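Local coordinates for MutT/nudix family protein (Streptococcus pneumoniae, PDB 4HFQ), which hydrolyses UDP-linked precursors of peptidoglycan biosynthesis, acting as a UDP-X diphosphatase of the Nudix family, at residues D91-P96 against I163-F168; R73-E78 against E188-V193; N109-I114 against F120-E125. All blocks are in the same frame, centred on the assembly; numbering follows the deposited sequence.

Overall arrangement
All three contacts lie in the Nudix domain, about 15 to 16 Å apart between centres, and all reach one mixed β-sheet. Along the chain, R73-E78 comes first, then D91-P96, then both segments of contact 3, followed by I163-F168 and E188-V193. Contact 3 therefore closes a short local loop, while contacts 1 and 2 close long ones around it. Strand 69-78 links them: Ala74 N probably donates to Pro96 O, and Ala74 meets Ile110 and Ile114 of helix 106-118, whereas Trp75 packs on helix 184-194. The sheet is thus held between two helices, the α/β/α sandwich of Nudix hydrolases, with contact 1 reaching across strand 81-87, which pairs with both its strands.

Contact 1: D91-P96 against I163-F168; sequences DSWALP and IADLQF. With PEG (di(hydroxyethyl)ether), chain R.
Trp93 presents the far edge of its indole to Asp165, with the Gln167 amide lying obliquely to the ring. From CB the ring departs with CG anti to the carbonyl carbon (chi1 -64°), which carries the six-membered ring over toward strand 163-170. On the pyrrole side, NE1 gives a hydrogen bond to O1 of the diethylene glycol molecule, 3.0 Å away and in the ring plane, and CD1 lies 3.6 Å from the same O1. Further round, CZ2 packs 3.7 Å from C3 of that molecule. At the tip, CH2 meets the carboxylate OD2 of Asp165 at 3.6 Å and NE2 of Gln167 at 3.7 Å, while CZ3 comes within 3.8 Å of the backbone N of Gln167. The polar pair is itself tied together: Gln167 NE2 donates to Asp165 OD2 over 2.8 Å, approaching from above the carboxylate plane. A large ring suits this place because it spans the gap between strands that do not pair directly; Asp165 and Gln167, two apart on their strand, both point at it. Strand 81-87 lies between strands 93-99 and 163-170 in the sheet, and opposite its Arg86 the residues Ala164 and Asp165 form a classic beta bulge.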
loop_
_atom_site.group_PDB
_atom_site.type_symbol
_atom_site.label_atom_id
_atom_site.label_comp_id
_atom_site.label_asym_id
_atom_site.label_seq_id
_atom_site.Cartn_x
_atom_site.Cartn_y
_atom_site.Cartn_z
ATOM N N ASP A 91 -16.839 21.061 -0.564
ATOM C CA ASP A 91 -16.906 21.962 -1.703
ATOM C C ASP A 91 -16.194 21.432 -2.946
ATOM O O ASP A 91 -16.278 22.030 -4.017
ATOM C CB ASP A 91 -16.346 23.333 -1.319
ATOM C CG ASP A 91 -14.838 23.325 -1.123
ATOM O OD1 ASP A 91 -14.283 22.364 -0.548
ATOM O OD2 ASP A 91 -14.184 24.300 -1.546
ATOM N N SER A 92 -15.505 20.299 -2.806
ATOM C CA SER A 92 -14.650 19.805 -3.878
ATOM C C SER A 92 -15.057 18.415 -4.373
ATOM O O SER A 92 -15.878 17.741 -3.752
ATOM C CB SER A 92 -13.190 19.808 -3.438
ATOM O OG SER A 92 -13.061 19.029 -2.278
ATOM N N TRP A 93 -14.453 18.004 -5.481
ATOM C CA TRP A 93 -14.947 16.890 -6.267
ATOM C C TRP A 93 -13.911 15.813 -6.365
ATOM O O TRP A 93 -12.715 16.092 -6.378
ATOM C CB TRP A 93 -15.265 17.387 -7.674
ATOM C CG TRP A 93 -16.384 18.406 -7.710
ATOM C CD1 TRP A 93 -16.309 19.767 -7.434
ATOM C CD2 TRP A 93 -17.773 18.152 -8.070
ATOM N NE1 TRP A 93 -17.546 20.354 -7.574
ATOM C CE2 TRP A 93 -18.464 19.441 -7.972
ATOM C CE3 TRP A 93 -18.485 17.030 -8.462
ATOM C CZ2 TRP A 93 -19.814 19.564 -8.253
ATOM C CZ3 TRP A 93 -19.851 17.163 -8.730
ATOM C CH2 TRP A 93 -20.493 18.409 -8.636
ATOM N N ALA A 94 -14.373 14.568 -6.499
ATOM C CA ALA A 94 -13.446 13.435 -6.708
ATOM C C ALA A 94 -14.105 12.360 -7.543
ATOM O O ALA A 94 -15.320 12.360 -7.741
ATOM C CB ALA A 94 -12.988 12.845 -5.374
ATOM N N LEU A 95 -13.299 11.401 -8.012
ATOM C CA LEU A 95 -13.860 10.211 -8.661
ATOM C C LEU A 95 -14.625 9.416 -7.604
ATOM O O LEU A 95 -14.197 9.388 -6.431
ATOM C CB LEU A 95 -12.751 9.310 -9.224
ATOM C CG LEU A 95 -11.782 9.908 -10.241
ATOM C CD1 LEU A 95 -10.647 8.938 -10.526
ATOM C CD2 LEU A 95 -12.507 10.213 -11.545
ATOM N N PRO A 96 -15.745 8.767 -7.976
ATOM C CA PRO A 96 -16.439 7.908 -7.013
ATOM C C PRO A 96 -15.490 6.842 -6.460
ATOM O O PRO A 96 -14.591 6.389 -7.157
ATOM C CB PRO A 96 -17.556 7.257 -7.845
ATOM C CG PRO A 96 -17.791 8.232 -8.964
ATOM C CD PRO A 96 -16.422 8.780 -9.286
ATOM N N ILE A 163 -23.419 11.790 -0.614
ATOM C CA ILE A 163 -23.095 12.532 -1.835
ATOM C C ILE A 163 -24.111 13.644 -2.117
ATOM O O ILE A 163 -25.319 13.387 -2.217
ATOM C CB ILE A 163 -23.004 11.585 -3.064
ATOM C CG1 ILE A 163 -21.969 10.467 -2.833
ATOM C CG2 ILE A 163 -22.739 12.361 -4.353
ATOM C CD1 ILE A 163 -20.525 10.915 -2.703
ATOM N N ALA A 164 -23.594 14.868 -2.245
ATOM C CA ALA A 164 -24.421 16.049 -2.551
ATOM C C ALA A 164 -24.723 16.195 -4.035
ATOM O O ALA A 164 -25.814 16.625 -4.406
ATOM C CB ALA A 164 -23.744 17.312 -2.045
ATOM N N ASP A 165 -23.768 15.865 -4.895
ATOM C CA ASP A 165 -23.935 16.109 -6.325
ATOM C C ASP A 165 -23.059 15.184 -7.146
ATOM O O ASP A 165 -22.049 14.662 -6.655
ATOM C CB ASP A 165 -23.634 17.586 -6.655
ATOM C CG ASP A 165 -24.312 18.071 -7.945
ATOM O OD1 ASP A 165 -25.131 17.347 -8.538
ATOM O OD2 ASP A 165 -23.991 19.205 -8.367
ATOM N N LEU A 166 -23.490 14.961 -8.380
ATOM C CA LEU A 166 -22.778 14.182 -9.363
ATOM C C LEU A 166 -22.900 14.909 -10.682
ATOM O O LEU A 166 -24.016 15.244 -11.122
ATOM C CB LEU A 166 -23.381 12.777 -9.467
ATOM C CG LEU A 166 -22.778 11.806 -10.496
ATOM C CD1 LEU A 166 -23.043 10.371 -10.079
ATOM C CD2 LEU A 166 -23.323 12.056 -11.904
ATOM N N GLN A 167 -21.767 15.154 -11.316
ATOM C CA GLN A 167 -21.753 15.764 -12.643
ATOM C C GLN A 167 -20.652 15.174 -13.501
ATOM O O GLN A 167 -19.700 14.550 -12.981
ATOM C CB GLN A 167 -21.562 17.285 -12.560
ATOM C CG GLN A 167 -22.685 18.047 -11.868
ATOM C CD GLN A 167 -22.427 19.540 -11.777
ATOM O OE1 GLN A 167 -21.727 20.122 -12.616
ATOM N NE2 GLN A 167 -22.983 20.169 -10.745
ATOM N N PHE A 168 -20.760 15.389 -14.809
ATOM C CA PHE A 168 -19.724 15.033 -15.764
ATOM C C PHE A 168 -18.974 16.282 -16.208
ATOM O O PHE A 168 -19.587 17.332 -16.491
ATOM C CB PHE A 168 -20.318 14.286 -16.961
ATOM C CG PHE A 168 -20.689 12.861 -16.651
ATOM C CD1 PHE A 168 -21.860 12.556 -15.975
ATOM C CD2 PHE A 168 -19.832 11.823 -17.002
ATOM C CE1 PHE A 168 -22.175 11.238 -15.664
ATOM C CE2 PHE A 168 -20.143 10.511 -16.710
ATOM C CZ PHE A 168 -21.314 10.211 -16.034
HETATM C C1 PEG R . -17.592 23.687 -8.508
HETATM O O1 PEG R . -17.238 23.279 -7.180
HETATM C C2 PEG R . -18.984 23.173 -8.857
HETATM O O2 PEG R . -19.082 23.044 -10.277
HETATM C C3 PEG R . -20.275 22.368 -10.674
HETATM C C4 PEG R . -21.205 23.325 -11.410
HETATM O O4 PEG R . -22.371 23.550 -10.607
#

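Contact 2: R73-E78 against E188-V193. With SO4 (sulfate ion), chain F.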
loop_
_atom_site.group_PDB
_atom_site.type_symbol
_atom_site.label_atom_id
_atom_site.label_comp_id
_atom_site.label_asym_id
_atom_site.label_seq_id
_atom_site.Cartn_x
_atom_site.Cartn_y
_atom_site.Cartn_z
ATOM N N ARG A 73 -11.207 3.693 -6.782
ATOM C CA ARG A 73 -11.825 4.807 -7.495
ATOM C C ARG A 73 -12.344 4.316 -8.827
ATOM O O ARG A 73 -11.794 3.374 -9.416
ATOM C CB ARG A 73 -10.848 5.956 -7.751
ATOM C CG ARG A 73 -10.292 6.619 -6.498
ATOM C CD ARG A 73 -11.365 7.416 -5.782
ATOM N NE ARG A 73 -11.085 7.482 -4.344
ATOM C CZ ARG A 73 -11.836 8.126 -3.461
ATOM N NH1 ARG A 73 -12.892 8.835 -3.855
ATOM N NH2 ARG A 73 -11.522 8.094 -2.178
ATOM N N ALA A 74 -13.406 4.978 -9.301
ATOM C CA ALA A 74 -14.036 4.664 -10.581
ATOM C C ALA A 74 -13.812 5.786 -11.590
ATOM O O ALA A 74 -14.069 6.949 -11.302
ATOM C CB ALA A 74 -15.530 4.452 -10.388
ATOM N N TRP A 75 -13.373 5.382 -12.774
ATOM C CA TRP A 75 -13.202 6.259 -13.926
ATOM C C TRP A 75 -14.288 5.936 -14.925
ATOM O O TRP A 75 -14.268 4.893 -15.561
ATOM C CB TRP A 75 -11.826 6.026 -14.507
ATOM C CG TRP A 75 -11.517 6.820 -15.737
ATOM C CD1 TRP A 75 -11.689 6.450 -17.069
ATOM C CD2 TRP A 75 -10.927 8.158 -15.766
ATOM N NE1 TRP A 75 -11.227 7.449 -17.897
ATOM C CE2 TRP A 75 -10.768 8.504 -17.178
ATOM C CE3 TRP A 75 -10.523 9.072 -14.789
ATOM C CZ2 TRP A 75 -10.239 9.722 -17.574
ATOM C CZ3 TRP A 75 -9.988 10.291 -15.210
ATOM C CH2 TRP A 75 -9.836 10.594 -16.575
ATOM N N ILE A 76 -15.277 6.831 -14.984
ATOM C CA ILE A 76 -16.486 6.653 -15.804
ATOM C C ILE A 76 -16.530 7.800 -16.805
ATOM O O ILE A 76 -16.620 8.955 -16.418
ATOM C CB ILE A 76 -17.727 6.702 -14.888
ATOM C CG1 ILE A 76 -17.658 5.586 -13.822
ATOM C CG2 ILE A 76 -19.014 6.617 -15.712
ATOM C CD1 ILE A 76 -18.412 5.894 -12.550
ATOM N N VAL A 77 -16.431 7.459 -18.085
ATOM C CA VAL A 77 -16.448 8.485 -19.147
ATOM C C VAL A 77 -17.700 8.357 -19.995
ATOM O O VAL A 77 -18.009 7.268 -20.471
ATOM C CB VAL A 77 -15.202 8.400 -20.054
ATOM C CG1 VAL A 77 -15.296 9.365 -21.244
ATOM C CG2 VAL A 77 -13.930 8.669 -19.255
ATOM N N GLU A 78 -18.417 9.473 -20.150
ATOM C CA GLU A 78 -19.596 9.530 -21.018
ATOM C C GLU A 78 -19.494 10.812 -21.820
ATOM O O GLU A 78 -19.245 11.878 -21.264
ATOM C CB GLU A 78 -20.874 9.527 -20.186
ATOM C CG GLU A 78 -21.102 8.220 -19.459
ATOM C CD GLU A 78 -22.396 8.173 -18.691
ATOM O OE1 GLU A 78 -23.246 9.078 -18.856
ATOM O OE2 GLU A 78 -22.568 7.207 -17.923
ATOM N N GLU A 188 -5.310 13.641 -15.519
ATOM C CA GLU A 188 -4.689 13.761 -16.834
ATOM C C GLU A 188 -3.978 12.478 -17.269
ATOM O O GLU A 188 -4.089 12.069 -18.432
ATOM C CB GLU A 188 -3.781 14.993 -16.886
ATOM C CG GLU A 188 -4.604 16.285 -16.875
ATOM C CD GLU A 188 -3.790 17.568 -16.786
ATOM O OE1 GLU A 188 -2.595 17.512 -16.457
ATOM O OE2 GLU A 188 -4.376 18.649 -17.043
ATOM N N LEU A 189 -3.260 11.851 -16.341
ATOM C CA LEU A 189 -2.630 10.550 -16.577
ATOM C C LEU A 189 -3.664 9.497 -16.955
ATOM O O LEU A 189 -3.493 8.746 -17.917
ATOM C CB LEU A 189 -1.913 10.090 -15.304
ATOM C CG LEU A 189 -0.410 9.818 -15.243
ATOM C CD1 LEU A 189 0.438 10.845 -15.969
ATOM C CD2 LEU A 189 0.006 9.728 -13.790
ATOM N N LEU A 190 -4.736 9.441 -16.171
ATOM C CA LEU A 190 -5.819 8.488 -16.399
ATOM C C LEU A 190 -6.461 8.636 -17.770
ATOM O O LEU A 190 -6.758 7.647 -18.412
ATOM C CB LEU A 190 -6.877 8.606 -15.307
ATOM C CG LEU A 190 -6.410 8.086 -13.946
ATOM C CD1 LEU A 190 -7.350 8.630 -12.893
ATOM C CD2 LEU A 190 -6.395 6.561 -13.972
ATOM N N TRP A 191 -6.627 9.884 -18.215
ATOM C CA TRP A 191 -7.170 10.129 -19.536
ATOM C C TRP A 191 -6.291 9.554 -20.618
ATOM O O TRP A 191 -6.784 8.927 -21.562
ATOM C CB TRP A 191 -7.372 11.630 -19.710
ATOM C CG TRP A 191 -7.919 12.047 -21.047
ATOM C CD1 TRP A 191 -7.203 12.517 -22.137
ATOM C CD2 TRP A 191 -9.315 12.077 -21.453
ATOM N NE1 TRP A 191 -8.047 12.805 -23.182
ATOM C CE2 TRP A 191 -9.331 12.576 -22.830
ATOM C CE3 TRP A 191 -10.519 11.757 -20.835
ATOM C CZ2 TRP A 191 -10.512 12.734 -23.537
ATOM C CZ3 TRP A 191 -11.702 11.921 -21.558
ATOM C CH2 TRP A 191 -11.696 12.396 -22.881
ATOM N N GLN A 192 -4.975 9.716 -20.470
ATOM C CA GLN A 192 -4.039 9.152 -21.431
ATOM C C GLN A 192 -4.074 7.619 -21.452
ATOM O O GLN A 192 -4.023 7.002 -22.520
ATOM C CB GLN A 192 -2.619 9.679 -21.182
ATOM C CG GLN A 192 -2.473 11.192 -21.382
ATOM C CD GLN A 192 -2.893 11.659 -22.767
ATOM O OE1 GLN A 192 -3.602 12.675 -22.911
ATOM N NE2 GLN A 192 -2.500 10.916 -23.777
ATOM N N VAL A 193 -4.166 6.986 -20.275
ATOM C CA VAL A 193 -4.290 5.518 -20.223
ATOM C C VAL A 193 -5.622 5.068 -20.850
ATOM O O VAL A 193 -5.672 4.154 -21.673
ATOM C CB VAL A 193 -4.216 4.982 -18.772
ATOM C CG1 VAL A 193 -4.353 3.462 -18.761
ATOM C CG2 VAL A 193 -2.915 5.376 -18.095
HETATM S S SO4 F . -16.159 10.109 -2.205
HETATM O O1 SO4 F . -16.878 11.211 -1.515
HETATM O O2 SO4 F . -16.309 8.875 -1.398
HETATM O O3 SO4 F . -16.722 9.899 -3.554
HETATM O O4 SO4 F . -14.724 10.440 -2.346
#
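Trp75 extends its indole with CG anti to the backbone N (chi1 178°), straight off the sheet toward Leu190 and Trp191. The helix backbone sets Leu190 CB against this ring, and with CG anti to its own carbonyl carbon (chi1 -71°) Leu190 lays CD1 along it, 3.7 Å from Trp75 CE3. This is one layer of the Nudix α/β/α sandwich, in which helix 184-194 packs on a face of the central sheet at strand 69-78. The main interaction is a CH-pi contact: Leu190 CB lies 3.7 Å from the centroid of the six-membered ring of Trp75 and 18° off its normal. Next on the helix, Trp191 turns its own ring so that an edge is met by Trp75, Trp191 CE3 standing 3.9 Å from Trp75 CZ2. Val77, two residues along the strand from Trp75 and likewise directed at the helix, adds CG1 at 4.4 Å from Trp191 CZ3. Broad aromatic and branched side chains suit such a layer, since they fill the distance between helix and sheet with mostly apolar surface; Leu128 of strand 120-132 touches both Trp75 and Leu190. At the other end of the segment Arg73 bends at chi2, is salt-bridged through NE to Asp71, and gives NH1 to O4 of a bound sulfate over 2.9 Å, in the guanidinium plane.

Contact 3: N109-I114 against F120-E125. With SO4 (sulfate ion), chain H.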
loop_
_atom_site.group_PDB
_atom_site.type_symbol
_atom_site.label_atom_id
_atom_site.label_comp_id
_atom_site.label_asym_id
_atom_site.label_seq_id
_atom_site.Cartn_x
_atom_site.Cartn_y
_atom_site.Cartn_z
ATOM N N ASN A 109 -15.590 -4.069 -4.319
ATOM C CA ASN A 109 -15.541 -2.823 -3.568
ATOM C C ASN A 109 -15.875 -1.616 -4.431
ATOM O O ASN A 109 -16.690 -0.787 -4.027
ATOM C CB ASN A 109 -14.165 -2.656 -2.917
ATOM C CG ASN A 109 -14.142 -3.126 -1.479
ATOM O OD1 ASN A 109 -14.919 -2.656 -0.671
ATOM N ND2 ASN A 109 -13.231 -4.051 -1.149
ATOM N N ILE A 110 -15.301 -1.519 -5.630
ATOM C CA ILE A 110 -15.592 -0.338 -6.442
ATOM C C ILE A 110 -17.036 -0.358 -6.938
ATOM O O ILE A 110 -17.670 0.686 -6.975
ATOM C CB ILE A 110 -14.560 -0.058 -7.574
ATOM C CG1 ILE A 110 -14.749 1.365 -8.128
ATOM C CG2 ILE A 110 -14.646 -1.075 -8.713
ATOM C CD1 ILE A 110 -14.769 2.467 -7.079
ATOM N N LEU A 111 -17.562 -1.531 -7.282
ATOM C CA LEU A 111 -18.955 -1.594 -7.725
ATOM C C LEU A 111 -19.916 -1.205 -6.608
ATOM O O LEU A 111 -20.914 -0.505 -6.862
ATOM C CB LEU A 111 -19.298 -2.980 -8.268
ATOM C CG LEU A 111 -18.526 -3.296 -9.550
ATOM C CD1 LEU A 111 -18.806 -4.724 -10.006
ATOM C CD2 LEU A 111 -18.843 -2.293 -10.659
ATOM N N LYS A 112 -19.637 -1.652 -5.390
ATOM C CA LYS A 112 -20.458 -1.312 -4.233
ATOM C C LYS A 112 -20.454 0.202 -4.024
ATOM O O LYS A 112 -21.521 0.827 -3.872
ATOM C CB LYS A 112 -19.952 -2.052 -2.985
ATOM C CG LYS A 112 -20.680 -1.700 -1.693
ATOM C CD LYS A 112 -20.152 -2.556 -0.546
ATOM C CE LYS A 112 -20.938 -2.355 0.740
ATOM N NZ LYS A 112 -20.549 -1.081 1.382
ATOM N N GLU A 113 -19.277 0.813 -4.069
ATOM C CA GLU A 113 -19.164 2.248 -3.838
ATOM C C GLU A 113 -19.782 3.055 -4.966
ATOM O O GLU A 113 -20.462 4.049 -4.699
ATOM C CB GLU A 113 -17.728 2.640 -3.504
ATOM C CG GLU A 113 -17.344 1.895 -2.235
ATOM C CD GLU A 113 -15.921 2.063 -1.786
ATOM O OE1 GLU A 113 -15.208 2.896 -2.353
ATOM O OE2 GLU A 113 -15.522 1.346 -0.844
ATOM N N ILE A 114 -19.628 2.615 -6.211
ATOM C CA ILE A 114 -20.339 3.275 -7.320
ATOM C C ILE A 114 -21.859 3.262 -7.066
ATOM O O ILE A 114 -22.532 4.293 -7.203
ATOM C CB ILE A 114 -20.046 2.612 -8.662
ATOM C CG1 ILE A 114 -18.594 2.864 -9.095
ATOM C CG2 ILE A 114 -21.012 3.143 -9.739
ATOM C CD1 ILE A 114 -18.166 1.928 -10.207
ATOM N N PHE A 120 -26.047 4.060 -9.419
ATOM C CA PHE A 120 -25.995 3.196 -10.598
ATOM C C PHE A 120 -25.306 1.857 -10.390
ATOM O O PHE A 120 -24.287 1.762 -9.689
ATOM C CB PHE A 120 -25.290 3.910 -11.738
ATOM C CG PHE A 120 -26.106 5.004 -12.359
ATOM C CD1 PHE A 120 -26.113 6.278 -11.812
ATOM C CD2 PHE A 120 -26.867 4.755 -13.496
ATOM C CE1 PHE A 120 -26.872 7.289 -12.378
ATOM C CE2 PHE A 120 -27.630 5.768 -14.072
ATOM C CZ PHE A 120 -27.625 7.034 -13.512
ATOM N N LYS A 121 -25.870 0.824 -11.006
ATOM C CA LYS A 121 -25.153 -0.432 -11.219
ATOM C C LYS A 121 -24.060 -0.126 -12.227
ATOM O O LYS A 121 -24.152 0.857 -12.968
ATOM C CB LYS A 121 -26.087 -1.496 -11.791
ATOM C CG LYS A 121 -27.343 -1.751 -10.970
ATOM C CD LYS A 121 -27.084 -2.626 -9.760
ATOM C CE LYS A 121 -28.351 -3.388 -9.409
ATOM N NZ LYS A 121 -28.285 -3.963 -8.040
ATOM N N ALA A 122 -23.011 -0.941 -12.250
ATOM C CA ALA A 122 -21.894 -0.680 -13.144
ATOM C C ALA A 122 -21.162 -1.957 -13.513
ATOM O O ALA A 122 -21.433 -3.016 -12.956
ATOM C CB ALA A 122 -20.913 0.301 -12.494
ATOM N N LYS A 123 -20.235 -1.828 -14.458
ATOM C CA LYS A 123 -19.357 -2.890 -14.915
ATOM C C LYS A 123 -17.935 -2.359 -14.747
ATOM O O LYS A 123 -17.691 -1.189 -15.039
ATOM C CB LYS A 123 -19.632 -3.175 -16.397
ATOM C CG LYS A 123 -18.578 -3.998 -17.113
ATOM C CD LYS A 123 -18.896 -4.133 -18.595
ATOM C CE LYS A 123 -17.669 -4.575 -19.380
ATOM N NZ LYS A 123 -17.013 -5.775 -18.794
ATOM N N VAL A 124 -17.023 -3.202 -14.260
ATOM C CA VAL A 124 -15.583 -2.903 -14.298
ATOM C C VAL A 124 -15.037 -3.390 -15.624
ATOM O O VAL A 124 -15.137 -4.573 -15.952
ATOM C CB VAL A 124 -14.803 -3.567 -13.140
ATOM C CG1 VAL A 124 -13.296 -3.372 -13.326
ATOM C CG2 VAL A 124 -15.296 -3.021 -11.807
ATOM N N GLU A 125 -14.442 -2.467 -16.374
ATOM C CA GLU A 125 -13.858 -2.780 -17.671
ATOM C C GLU A 125 -12.362 -3.095 -17.612
ATOM O O GLU A 125 -11.900 -3.996 -18.303
ATOM C CB GLU A 125 -14.134 -1.644 -18.665
ATOM C CG GLU A 125 -15.627 -1.395 -18.874
ATOM C CD GLU A 125 -15.931 -0.200 -19.770
ATOM O OE1 GLU A 125 -15.453 0.920 -19.481
ATOM O OE2 GLU A 125 -16.699 -0.372 -20.754
HETATM S S SO4 H . -21.323 -3.588 4.480
HETATM O O1 SO4 H . -21.128 -3.447 5.939
HETATM O O2 SO4 H . -22.075 -2.409 3.970
HETATM O O3 SO4 H . -19.994 -3.646 3.839
HETATM O O4 SO4 H . -22.102 -4.806 4.198
HETATM O O HOH W 1 -22.257 -0.308 -9.354
#
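Ala122 sits beneath the helix, with its CB touched by both Leu111 and Ile114. Helix 109-114 and strand 120-125 run nearly antiparallel, at 154°, and their axes come within 7.7 Å, an approach that suits the small methyl of alanine. Leu111 CD2 reaches the strand 3.8 Å from Ala122 CB and also 3.5 Å from the carbonyl oxygen of Ala122; the same methyl touches CG2 of Val124. Ile114 brings CD1 to 3.9 Å from Ala122 CB, and because its CG2 lies anti to the backbone N, that branch extends to the Phe120 carbonyl. Further toward the helix start, Ile110 CG2 meets Val124 CG2 at 3.7 Å. The β-branched residues thus serve two strands of the sheet at once: Ile110 divides its branches, CG2 to Val124 and CD1 to strand 69-78, while Ile114 CD1 touches both Ala122 and Ala74.

The other side is looser and polar. Instead of side chains meeting, a water spans the gap, donating to Leu111 O at 2.8 Å and to Phe120 O at 2.9 Å. The ring of Phe120 turns off toward a bound glycerol. Lys121 and Lys123 leave the strand with their first side-chain bond directed away from the helix, as suits long charged residues at a surface. On the outer face of the helix, Lys112 is salt-bridged to Glu116 and makes a weak bond to a sulfate that Tyr104 also holds.

A helix followed by a tight return into a strand fits the loop-helix-loop of the Nudix box: residues 112-120 read KEIEEETGF, close to the family pattern REUXEEXGU, whose helix in Nudix hydrolases generally carries metal-binding glutamates, and the apolar side described here seats that helix on the sheet.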